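Local structure of vesicular integral-membrane protein VIP36 (Canis lupus familiaris, 2DUR) at residues Asp63-Val68 / Phe226-Glu231; Tyr116-Thr121 / Ser143-Trp148; Tyr171-Leu176 / Val230-Asp235. The protein acts as an intracellular, calcium-dependent lectin of the early secretory pathway, binding high-mannose glycans through its lumenal domain and helping to sort and transport the glycoproteins that carry them. One frame throughout, in Å; residues are numbered along the deposited sequence.

Contact 1: Asp63-Val68 / Phe226-Glu231; sequences DWEMHV and FQLMVE
Trp64 and Glu65 pair antiparallel with Gln227 and Phe226: Glu65 and Phe226 form the hydrogen-bonded pair, with Phe226 N 2.8 Å from Glu65 O and Glu65 N 3.0 Å from Phe226 O, while Trp64 and Gln227 are the non-hydrogen-bonded pair. Leu228 N adds a third bond, to Asp63 O at 2.9 Å; this donor stands 44° out of the carbonyl plane, at a point where strand 217-227 has already ended. On the face that carries Glu65 and Phe226, Phe226 CE1 lies over one face of the His67 imidazole, 3.5 Å from His67 ND1; the ring planes are inclined at 56°, an oblique meeting. The same imidazole is held at its edge by Glu65, whose extended chain brings OE1 to 2.6 Å from His67 NE2, in the ring plane and on the anti lone pair. Leu228 lays CD1 against Trp64 O at 3.7 Å and CD2 near Glu65 CB. Farther along, Val230 CB presses on Asp63 CG at 3.6 Å, the two side chains crossing at about a right angle. Asp63 itself is buried, its OD2 bonded to His232 and its OD1 to Ser172; a water lies within donating distance of OD2 and Val230 O but cannot serve every acceptor around it. With both oxygens bonded, one to a histidine, the carboxylate is probably held charged, and that of Glu65 would likewise favour a protonated His67.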
loop_
_atom_site.group_PDB
_atom_site.type_symbol
_atom_site.label_atom_id
_atom_site.label_comp_id
_atom_site.label_asym_id
_atom_site.label_seq_id
_atom_site.Cartn_x
_atom_site.Cartn_y
_atom_site.Cartn_z
ATOM N N ASP A 63 1.530 -8.813 14.394
ATOM C CA ASP A 63 1.768 -7.407 14.697
ATOM C C ASP A 63 2.958 -6.906 13.896
ATOM O O ASP A 63 4.086 -7.400 14.060
ATOM C CB ASP A 63 2.025 -7.211 16.200
ATOM C CG ASP A 63 1.013 -7.942 17.042
ATOM O OD1 ASP A 63 -0.054 -7.370 17.304
ATOM O OD2 ASP A 63 1.292 -9.105 17.418
ATOM N N TRP A 64 2.707 -5.938 13.016
ATOM C CA TRP A 64 3.745 -5.516 12.083
ATOM C C TRP A 64 3.667 -4.049 11.723
ATOM O O TRP A 64 2.643 -3.375 11.939
ATOM C CB TRP A 64 3.722 -6.386 10.823
ATOM C CG TRP A 64 2.363 -6.567 10.182
ATOM C CD1 TRP A 64 1.537 -7.635 10.318
ATOM C CD2 TRP A 64 1.693 -5.648 9.300
ATOM N NE1 TRP A 64 0.397 -7.464 9.572
ATOM C CE2 TRP A 64 0.466 -6.254 8.930
ATOM C CE3 TRP A 64 2.018 -4.396 8.771
ATOM C CZ2 TRP A 64 -0.453 -5.629 8.065
ATOM C CZ3 TRP A 64 1.097 -3.754 7.917
ATOM C CH2 TRP A 64 -0.113 -4.386 7.567
ATOM N N GLU A 65 4.772 -3.539 11.184
ATOM C CA GLU A 65 4.779 -2.174 10.716
ATOM C C GLU A 65 5.600 -2.140 9.455
ATOM O O GLU A 65 6.764 -2.566 9.468
ATOM C CB GLU A 65 5.378 -1.216 11.759
ATOM C CG GLU A 65 5.321 0.246 11.344
ATOM C CD GLU A 65 5.646 1.200 12.497
ATOM O OE1 GLU A 65 6.482 2.108 12.319
ATOM O OE2 GLU A 65 5.065 1.029 13.598
ATOM N N MET A 66 4.975 -1.676 8.372
ATOM C CA MET A 66 5.644 -1.550 7.064
ATOM C C MET A 66 6.034 -0.101 6.790
ATOM O O MET A 66 5.218 0.809 6.893
ATOM C CB MET A 66 4.695 -2.037 5.942
ATOM C CG MET A 66 5.321 -1.936 4.527
ATOM S SD MET A 66 6.583 -3.202 4.249
ATOM C CE MET A 66 5.614 -4.591 3.660
ATOM N N HIS A 67 7.307 0.131 6.454
ATOM C CA HIS A 67 7.736 1.451 6.055
ATOM C C HIS A 67 8.026 1.459 4.570
ATOM O O HIS A 67 8.789 0.635 4.079
ATOM C CB HIS A 67 9.020 1.859 6.774
ATOM C CG HIS A 67 8.854 1.999 8.248
ATOM N ND1 HIS A 67 9.912 2.274 9.090
ATOM C CD2 HIS A 67 7.758 1.889 9.035
ATOM C CE1 HIS A 67 9.468 2.331 10.335
ATOM N NE2 HIS A 67 8.167 2.104 10.330
ATOM N N VAL A 68 7.425 2.390 3.860
ATOM C CA VAL A 68 7.593 2.425 2.393
ATOM C C VAL A 68 8.245 3.722 2.010
ATOM O O VAL A 68 7.719 4.787 2.276
ATOM C CB VAL A 68 6.211 2.272 1.665
ATOM C CG1 VAL A 68 6.393 2.232 0.142
ATOM C CG2 VAL A 68 5.520 1.027 2.140
ATOM N N PHE A 226 8.715 -4.589 9.688
ATOM C CA PHE A 226 9.213 -4.866 11.042
ATOM C C PHE A 226 8.206 -5.658 11.850
ATOM O O PHE A 226 7.012 -5.360 11.809
ATOM C CB PHE A 226 9.517 -3.551 11.748
ATOM C CG PHE A 226 10.578 -2.744 11.063
ATOM C CD1 PHE A 226 10.235 -1.730 10.174
ATOM C CD2 PHE A 226 11.926 -3.012 11.295
ATOM C CE1 PHE A 226 11.216 -0.984 9.529
ATOM C CE2 PHE A 226 12.909 -2.281 10.644
ATOM C CZ PHE A 226 12.560 -1.265 9.768
ATOM N N GLN A 227 8.683 -6.680 12.558
ATOM C CA GLN A 227 7.859 -7.384 13.510
ATOM C C GLN A 227 7.770 -6.549 14.789
ATOM O O GLN A 227 8.782 -6.089 15.316
ATOM C CB GLN A 227 8.451 -8.753 13.825
ATOM C CG GLN A 227 7.633 -9.555 14.807
ATOM C CD GLN A 227 8.245 -10.908 15.123
ATOM O OE1 GLN A 227 9.379 -11.205 14.729
ATOM N NE2 GLN A 227 7.494 -11.739 15.826
ATOM N N LEU A 228 6.547 -6.323 15.252
ATOM C CA LEU A 228 6.323 -5.708 16.549
ATOM C C LEU A 228 6.216 -6.816 17.595
ATOM O O LEU A 228 5.521 -7.813 17.397
ATOM C CB LEU A 228 5.043 -4.858 16.522
ATOM C CG LEU A 228 4.951 -3.796 15.418
ATOM C CD1 LEU A 228 3.625 -3.041 15.482
ATOM C CD2 LEU A 228 6.116 -2.829 15.515
ATOM N N MET A 229 6.933 -6.640 18.703
ATOM C CA MET A 229 6.911 -7.631 19.772
ATOM C C MET A 229 5.766 -7.261 20.709
ATOM O O MET A 229 5.896 -6.408 21.604
ATOM C CB MET A 229 8.261 -7.696 20.501
ATOM C CG MET A 229 9.473 -7.992 19.591
ATOM S SD MET A 229 9.245 -9.293 18.354
ATOM C CE MET A 229 9.029 -10.741 19.390
ATOM N N VAL A 230 4.633 -7.895 20.462
ATOM C CA VAL A 230 3.409 -7.591 21.181
ATOM C C VAL A 230 2.876 -8.873 21.792
ATOM O O VAL A 230 2.759 -9.914 21.122
ATOM C CB VAL A 230 2.354 -6.955 20.238
ATOM C CG1 VAL A 230 1.001 -6.815 20.944
ATOM C CG2 VAL A 230 2.835 -5.592 19.734
ATOM N N GLU A 231 2.553 -8.800 23.081
ATOM C CA GLU A 231 2.019 -9.931 23.792
ATOM C C GLU A 231 0.655 -10.368 23.282
ATOM O O GLU A 231 -0.240 -9.542 23.081
ATOM C CB GLU A 231 1.912 -9.611 25.284
ATOM C CG GLU A 231 1.658 -10.838 26.147
ATOM C CD GLU A 231 1.224 -10.492 27.559
ATOM O OE1 GLU A 231 1.577 -11.271 28.463
ATOM O OE2 GLU A 231 0.534 -9.460 27.757
HETATM O O HOH W 1 3.606 -10.294 18.391
#

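Contact 2: Tyr116-Thr121 / Ser143-Trp148; sequences YPNDET and SKDGRW. With CA (calcium ion), chain E; MAN (alpha-D-mannopyranose), chain C.
Asn118 and Asp145 meet at the calcium ion, where Asn118 OD1, Asp145 OD2 and the carbonyl O of Tyr116 each lie 2.4 Å from the metal; two waters and Asp114 complete the shell. Asn118 spends its other amide atom on the sugar: ND2 donates to O4 of the mannose at 2.9 Å in a nearly straight bond (172°), so metal and glycan together fix the rotation of the amide. The Asp145 carboxylate is held by two successive backbone amides. Asn118 N reaches OD2 on its syn lone pair at 2.9 Å, and Asp119 N meets OD1 at 3.0 Å from above the carboxylate plane. Next outward, a water bridges Asp145 OD1 to Asp119 OD2. Asp119, CG anti to its own N (chi1 -176°), extends into a salt-bridge network: Lys144 NZ lies 2.6 Å from Asp119 OD1, 46° above the carboxylate plane, and Arg147 NH2 2.6 Å from Asp119 OD2, on its syn lone pair. Thr121 N also donates to Asp119 OD1, closing an Asx turn. Two loops clasping one calcium ion, with an asparagine shared by metal and sugar and His142 and Asp83 completing the pocket, are characteristic of the calcium-dependent sugar site of L-type, legume-like lectins.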
loop_
_atom_site.group_PDB
_atom_site.type_symbol
_atom_site.label_atom_id
_atom_site.label_comp_id
_atom_site.label_asym_id
_atom_site.label_seq_id
_atom_site.Cartn_x
_atom_site.Cartn_y
_atom_site.Cartn_z
ATOM N N TYR A 116 -5.316 11.872 -8.242
ATOM C CA TYR A 116 -6.190 12.528 -9.213
ATOM C C TYR A 116 -7.659 12.476 -8.776
ATOM O O TYR A 116 -8.179 11.378 -8.606
ATOM C CB TYR A 116 -6.043 11.858 -10.585
ATOM C CG TYR A 116 -6.954 12.461 -11.611
ATOM C CD1 TYR A 116 -6.797 13.793 -12.011
ATOM C CD2 TYR A 116 -7.991 11.709 -12.178
ATOM C CE1 TYR A 116 -7.650 14.352 -12.947
ATOM C CE2 TYR A 116 -8.847 12.269 -13.125
ATOM C CZ TYR A 116 -8.670 13.600 -13.486
ATOM O OH TYR A 116 -9.514 14.174 -14.416
ATOM N N PRO A 117 -8.324 13.645 -8.606
ATOM C CA PRO A 117 -9.748 13.585 -8.227
ATOM C C PRO A 117 -10.647 13.239 -9.408
ATOM O O PRO A 117 -10.956 14.108 -10.234
ATOM C CB PRO A 117 -10.053 14.998 -7.698
ATOM C CG PRO A 117 -9.006 15.890 -8.328
ATOM C CD PRO A 117 -7.825 15.033 -8.703
ATOM N N ASN A 118 -11.048 11.970 -9.501
ATOM C CA ASN A 118 -11.981 11.547 -10.551
ATOM C C ASN A 118 -13.385 12.076 -10.278
ATOM O O ASN A 118 -14.184 12.272 -11.199
ATOM C CB ASN A 118 -12.033 10.030 -10.602
ATOM C CG ASN A 118 -10.751 9.428 -11.085
ATOM O OD1 ASN A 118 -9.822 9.206 -10.304
ATOM N ND2 ASN A 118 -10.683 9.145 -12.375
ATOM N N ASP A 119 -13.671 12.271 -8.998
ATOM C CA ASP A 119 -14.996 12.677 -8.539
ATOM C C ASP A 119 -15.242 14.165 -8.756
ATOM O O ASP A 119 -14.640 15.025 -8.085
ATOM C CB ASP A 119 -15.133 12.305 -7.064
ATOM C CG ASP A 119 -16.497 12.586 -6.493
ATOM O OD1 ASP A 119 -17.405 13.059 -7.225
ATOM O OD2 ASP A 119 -16.643 12.344 -5.272
ATOM N N GLU A 120 -16.150 14.447 -9.686
ATOM C CA GLU A 120 -16.499 15.820 -10.031
ATOM C C GLU A 120 -17.182 16.570 -8.901
ATOM O O GLU A 120 -17.200 17.805 -8.891
ATOM C CB GLU A 120 -17.364 15.855 -11.287
ATOM C CG GLU A 120 -16.521 15.587 -12.516
ATOM C CD GLU A 120 -17.309 15.067 -13.694
ATOM O OE1 GLU A 120 -17.409 15.818 -14.690
ATOM O OE2 GLU A 120 -17.806 13.908 -13.637
ATOM N N THR A 121 -17.740 15.837 -7.943
ATOM C CA THR A 121 -18.371 16.478 -6.796
ATOM C C THR A 121 -17.666 16.125 -5.483
ATOM O O THR A 121 -18.283 16.115 -4.404
ATOM C CB THR A 121 -19.888 16.139 -6.713
ATOM O OG1 THR A 121 -20.059 14.724 -6.569
ATOM C CG2 THR A 121 -20.635 16.637 -7.963
ATOM N N SER A 143 -14.122 5.944 -10.379
ATOM C CA SER A 143 -14.661 7.226 -10.841
ATOM C C SER A 143 -15.061 8.192 -9.714
ATOM O O SER A 143 -15.209 9.398 -9.959
ATOM C CB SER A 143 -15.866 6.968 -11.748
ATOM O OG SER A 143 -17.016 6.634 -10.983
ATOM N N LYS A 144 -15.280 7.679 -8.496
ATOM C CA LYS A 144 -15.621 8.512 -7.345
ATOM C C LYS A 144 -14.529 8.463 -6.274
ATOM O O LYS A 144 -14.771 8.754 -5.102
ATOM C CB LYS A 144 -17.025 8.159 -6.779
ATOM C CG LYS A 144 -18.149 8.276 -7.835
ATOM C CD LYS A 144 -18.480 9.735 -8.190
ATOM C CE LYS A 144 -19.337 10.379 -7.111
ATOM N NZ LYS A 144 -19.733 11.814 -7.443
ATOM N N ASP A 145 -13.310 8.102 -6.704
ATOM C CA ASP A 145 -12.156 8.006 -5.798
ATOM C C ASP A 145 -12.472 7.138 -4.568
ATOM O O ASP A 145 -12.046 7.438 -3.437
ATOM C CB ASP A 145 -11.699 9.407 -5.354
ATOM C CG ASP A 145 -11.487 10.344 -6.534
ATOM O OD1 ASP A 145 -12.164 11.384 -6.597
ATOM O OD2 ASP A 145 -10.718 9.995 -7.432
ATOM N N GLY A 146 -13.244 6.078 -4.793
ATOM C CA GLY A 146 -13.602 5.150 -3.724
ATOM C C GLY A 146 -14.430 5.719 -2.599
ATOM O O GLY A 146 -14.365 5.231 -1.483
ATOM N N ARG A 147 -15.229 6.744 -2.909
ATOM C CA ARG A 147 -16.009 7.438 -1.909
ATOM C C ARG A 147 -16.788 6.490 -0.986
ATOM O O ARG A 147 -16.777 6.648 0.245
ATOM C CB ARG A 147 -17.000 8.386 -2.571
ATOM C CG ARG A 147 -17.655 9.286 -1.525
ATOM C CD ARG A 147 -18.879 9.943 -2.010
ATOM N NE ARG A 147 -18.515 11.084 -2.826
ATOM C CZ ARG A 147 -19.384 11.919 -3.367
ATOM N NH1 ARG A 147 -20.679 11.728 -3.183
ATOM N NH2 ARG A 147 -18.950 12.921 -4.116
ATOM N N TRP A 148 -17.441 5.511 -1.596
ATOM C CA TRP A 148 -18.447 4.718 -0.883
ATOM C C TRP A 148 -17.831 3.654 0.011
ATOM O O TRP A 148 -18.514 3.093 0.845
ATOM C CB TRP A 148 -19.378 4.014 -1.886
ATOM C CG TRP A 148 -19.629 4.757 -3.147
ATOM C CD1 TRP A 148 -19.174 4.422 -4.396
ATOM C CD2 TRP A 148 -20.383 5.966 -3.305
ATOM N NE1 TRP A 148 -19.611 5.340 -5.313
ATOM C CE2 TRP A 148 -20.342 6.303 -4.672
ATOM C CE3 TRP A 148 -21.102 6.795 -2.418
ATOM C CZ2 TRP A 148 -20.984 7.456 -5.194
ATOM C CZ3 TRP A 148 -21.750 7.943 -2.938
ATOM C CH2 TRP A 148 -21.688 8.244 -4.310
HETATM CA CA CA E . -8.677 9.094 -8.225
HETATM C C1 MAN C . -8.966 7.769 -17.908
HETATM C C2 MAN C . -9.563 6.639 -17.073
HETATM C C3 MAN C . -9.640 7.041 -15.593
HETATM C C4 MAN C . -8.302 7.601 -15.085
HETATM C C5 MAN C . -7.960 8.796 -15.959
HETATM C C6 MAN C . -6.680 9.493 -15.495
HETATM O O1 MAN C . -9.949 8.771 -18.156
HETATM O O2 MAN C . -8.736 5.508 -17.196
HETATM O O3 MAN C . -10.060 5.930 -14.815
HETATM O O4 MAN C . -8.362 7.998 -13.732
HETATM O O5 MAN C . -7.796 8.287 -17.275
HETATM O O6 MAN C . -5.565 8.657 -15.721
HETATM O O HOH W 2 -13.780 12.079 -4.249
HETATM O O HOH W 3 -6.815 8.313 -9.593
HETATM O O HOH W 4 -9.673 6.865 -8.147
#

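Contact 3: Tyr171-Leu176 / Val230-Asp235; sequences YSRGRL and VEHTPD
Arg173 reaches across to Val230, Glu231 and His232 from the tip of a type I' turn, Ser172 to Arg175. CB leaves the backbone to one side of the 230-235 segment, with CG set anti to the carbonyl carbon (chi1 -63°), and only the later atoms approach it. CG comes within 4.0 Å of Val230 CG1, and CD, closer still, lies 3.7 Å from the same methyl; the aliphatic part of the arginine thus rests on one branch of the valine. A bend at chi3 (72°) turns the guanidinium beyond that branch, leaving CZ 4.1 Å from Glu231 O. NH1 ends 2.9 Å from Glu231 O, the carbonyl oxygen lying at the edge of the group near its plane. NH1 is also 3.8 Å from His232 ND1, with the guanidinium and imidazole planes 26° apart; His232 ND1, buried here, has no hydrogen-bond partner in the model. NH2 points onward to a salt bridge with Glu236. Beside the arginine, Ser172 OG touches the other methyl, Val230 CG2, at 3.7 Å. Asp63 is the shared acceptor of Ser172 and His232, and the His232 ring sits edge-to-face with Trp241. With Arg173 and Glu231 exposed and only 170 Å² buried, the contact lies at the surface, joining the hairpin of strands 165-172 and 175-181 to the segment that leads into helix 234-238, where Thr233 is the N-cap.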
loop_
_atom_site.group_PDB
_atom_site.type_symbol
_atom_site.label_atom_id
_atom_site.label_comp_id
_atom_site.label_asym_id
_atom_site.label_seq_id
_atom_site.Cartn_x
_atom_site.Cartn_y
_atom_site.Cartn_z
ATOM N N TYR A 171 -0.021 -2.315 11.929
ATOM C CA TYR A 171 -1.199 -3.079 12.254
ATOM C C TYR A 171 -0.918 -3.972 13.464
ATOM O O TYR A 171 -0.021 -4.794 13.430
ATOM C CB TYR A 171 -1.643 -3.910 11.029
ATOM C CG TYR A 171 -2.895 -4.704 11.330
ATOM C CD1 TYR A 171 -4.097 -4.045 11.650
ATOM C CD2 TYR A 171 -2.874 -6.092 11.365
ATOM C CE1 TYR A 171 -5.268 -4.763 11.959
ATOM C CE2 TYR A 171 -4.028 -6.833 11.692
ATOM C CZ TYR A 171 -5.221 -6.155 11.984
ATOM O OH TYR A 171 -6.358 -6.858 12.294
ATOM N N SER A 172 -1.700 -3.804 14.535
ATOM C CA SER A 172 -1.499 -4.586 15.751
ATOM C C SER A 172 -2.739 -4.499 16.619
ATOM O O SER A 172 -3.233 -3.379 16.888
ATOM C CB SER A 172 -0.290 -4.044 16.541
ATOM O OG SER A 172 -0.135 -4.762 17.781
ATOM N N ARG A 173 -3.228 -5.663 17.051
ATOM C CA ARG A 173 -4.371 -5.748 17.982
ATOM C C ARG A 173 -5.565 -4.912 17.482
ATOM O O ARG A 173 -6.250 -4.208 18.252
ATOM C CB ARG A 173 -3.942 -5.315 19.396
ATOM C CG ARG A 173 -2.864 -6.242 19.989
ATOM C CD ARG A 173 -2.550 -5.881 21.432
ATOM N NE ARG A 173 -3.671 -6.277 22.279
ATOM C CZ ARG A 173 -3.824 -7.470 22.841
ATOM N NH1 ARG A 173 -2.911 -8.435 22.691
ATOM N NH2 ARG A 173 -4.899 -7.687 23.582
ATOM N N GLY A 174 -5.817 -5.000 16.177
ATOM C CA GLY A 174 -6.974 -4.341 15.589
ATOM C C GLY A 174 -6.812 -2.882 15.271
ATOM O O GLY A 174 -7.701 -2.278 14.683
ATOM N N ARG A 175 -5.677 -2.288 15.684
ATOM C CA ARG A 175 -5.417 -0.895 15.431
ATOM C C ARG A 175 -4.608 -0.765 14.150
ATOM O O ARG A 175 -3.547 -1.370 14.014
ATOM C CB ARG A 175 -4.676 -0.240 16.622
ATOM C CG ARG A 175 -4.477 1.252 16.492
ATOM C CD ARG A 175 -3.622 1.732 17.672
ATOM N NE ARG A 175 -3.342 3.166 17.577
ATOM C CZ ARG A 175 -2.651 3.846 18.514
ATOM N NH1 ARG A 175 -2.167 3.213 19.586
ATOM N NH2 ARG A 175 -2.423 5.142 18.364
ATOM N N LEU A 176 -5.131 0.040 13.238
ATOM C CA LEU A 176 -4.487 0.298 11.947
ATOM C C LEU A 176 -4.096 1.764 11.913
ATOM O O LEU A 176 -4.943 2.651 12.002
ATOM C CB LEU A 176 -5.474 -0.019 10.806
ATOM C CG LEU A 176 -4.937 0.272 9.391
ATOM C CD1 LEU A 176 -3.721 -0.578 9.064
ATOM C CD2 LEU A 176 -6.042 0.086 8.340
ATOM N N VAL A 230 4.633 -7.895 20.462
ATOM C CA VAL A 230 3.409 -7.591 21.181
ATOM C C VAL A 230 2.876 -8.873 21.792
ATOM O O VAL A 230 2.759 -9.914 21.122
ATOM C CB VAL A 230 2.354 -6.955 20.238
ATOM C CG1 VAL A 230 1.001 -6.815 20.944
ATOM C CG2 VAL A 230 2.835 -5.592 19.734
ATOM N N GLU A 231 2.553 -8.800 23.081
ATOM C CA GLU A 231 2.019 -9.931 23.792
ATOM C C GLU A 231 0.655 -10.368 23.282
ATOM O O GLU A 231 -0.240 -9.542 23.081
ATOM C CB GLU A 231 1.912 -9.611 25.284
ATOM C CG GLU A 231 1.658 -10.838 26.147
ATOM C CD GLU A 231 1.224 -10.492 27.559
ATOM O OE1 GLU A 231 1.577 -11.271 28.463
ATOM O OE2 GLU A 231 0.534 -9.460 27.757
ATOM N N HIS A 232 0.511 -11.677 23.092
ATOM C CA HIS A 232 -0.803 -12.303 22.972
ATOM C C HIS A 232 -0.913 -13.404 24.022
ATOM O O HIS A 232 0.024 -14.171 24.213
ATOM C CB HIS A 232 -1.019 -12.864 21.569
ATOM C CG HIS A 232 -0.948 -11.819 20.500
ATOM N ND1 HIS A 232 -2.037 -11.058 20.138
ATOM C CD2 HIS A 232 0.087 -11.387 19.739
ATOM C CE1 HIS A 232 -1.679 -10.207 19.188
ATOM N NE2 HIS A 232 -0.400 -10.394 18.919
ATOM N N THR A 233 -2.050 -13.478 24.700
ATOM C CA THR A 233 -2.242 -14.505 25.736
ATOM C C THR A 233 -2.465 -15.889 25.100
ATOM O O THR A 233 -2.820 -15.970 23.922
ATOM C CB THR A 233 -3.422 -14.153 26.652
ATOM O OG1 THR A 233 -4.634 -14.136 25.883
ATOM C CG2 THR A 233 -3.191 -12.786 27.319
ATOM N N PRO A 234 -2.229 -16.984 25.863
ATOM C CA PRO A 234 -2.562 -18.340 25.387
ATOM C C PRO A 234 -3.971 -18.467 24.789
ATOM O O PRO A 234 -4.148 -19.172 23.790
ATOM C CB PRO A 234 -2.431 -19.196 26.652
ATOM C CG PRO A 234 -1.360 -18.502 27.436
ATOM C CD PRO A 234 -1.586 -17.020 27.194
ATOM N N ASP A 235 -4.952 -17.787 25.384
ATOM C CA ASP A 235 -6.306 -17.723 24.822
ATOM C C ASP A 235 -6.329 -17.074 23.431
ATOM O O ASP A 235 -6.876 -17.644 22.480
ATOM C CB ASP A 235 -7.249 -16.982 25.773
ATOM C CG ASP A 235 -7.562 -17.785 27.028
ATOM O OD1 ASP A 235 -8.205 -18.860 26.911
ATOM O OD2 ASP A 235 -7.167 -17.333 28.130
#

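Going from the N terminus, the first contacting segment is 63-68, at the start of strand 64-73. One of that strand's two neighbours, strand 217-227, comes only much later, so contact 1 closes a loop of 157 residues. Contact 2 is nested inside that loop: it joins the loop after strand 109-114 to the loop after strand 128-135, on the opposite side of the chain's centre, with nearest atoms about 17 Å from contact 1. Contact 3 opens later, at hairpin 171-176, and closes on 230-235, which overlaps the end of contact 1 at Val230 and Glu231. Contacts 1 and 3 fasten the chain as it leaves strand 217-227 to neighbouring strands of one sheet, whereas contact 2 belongs to loops of the other.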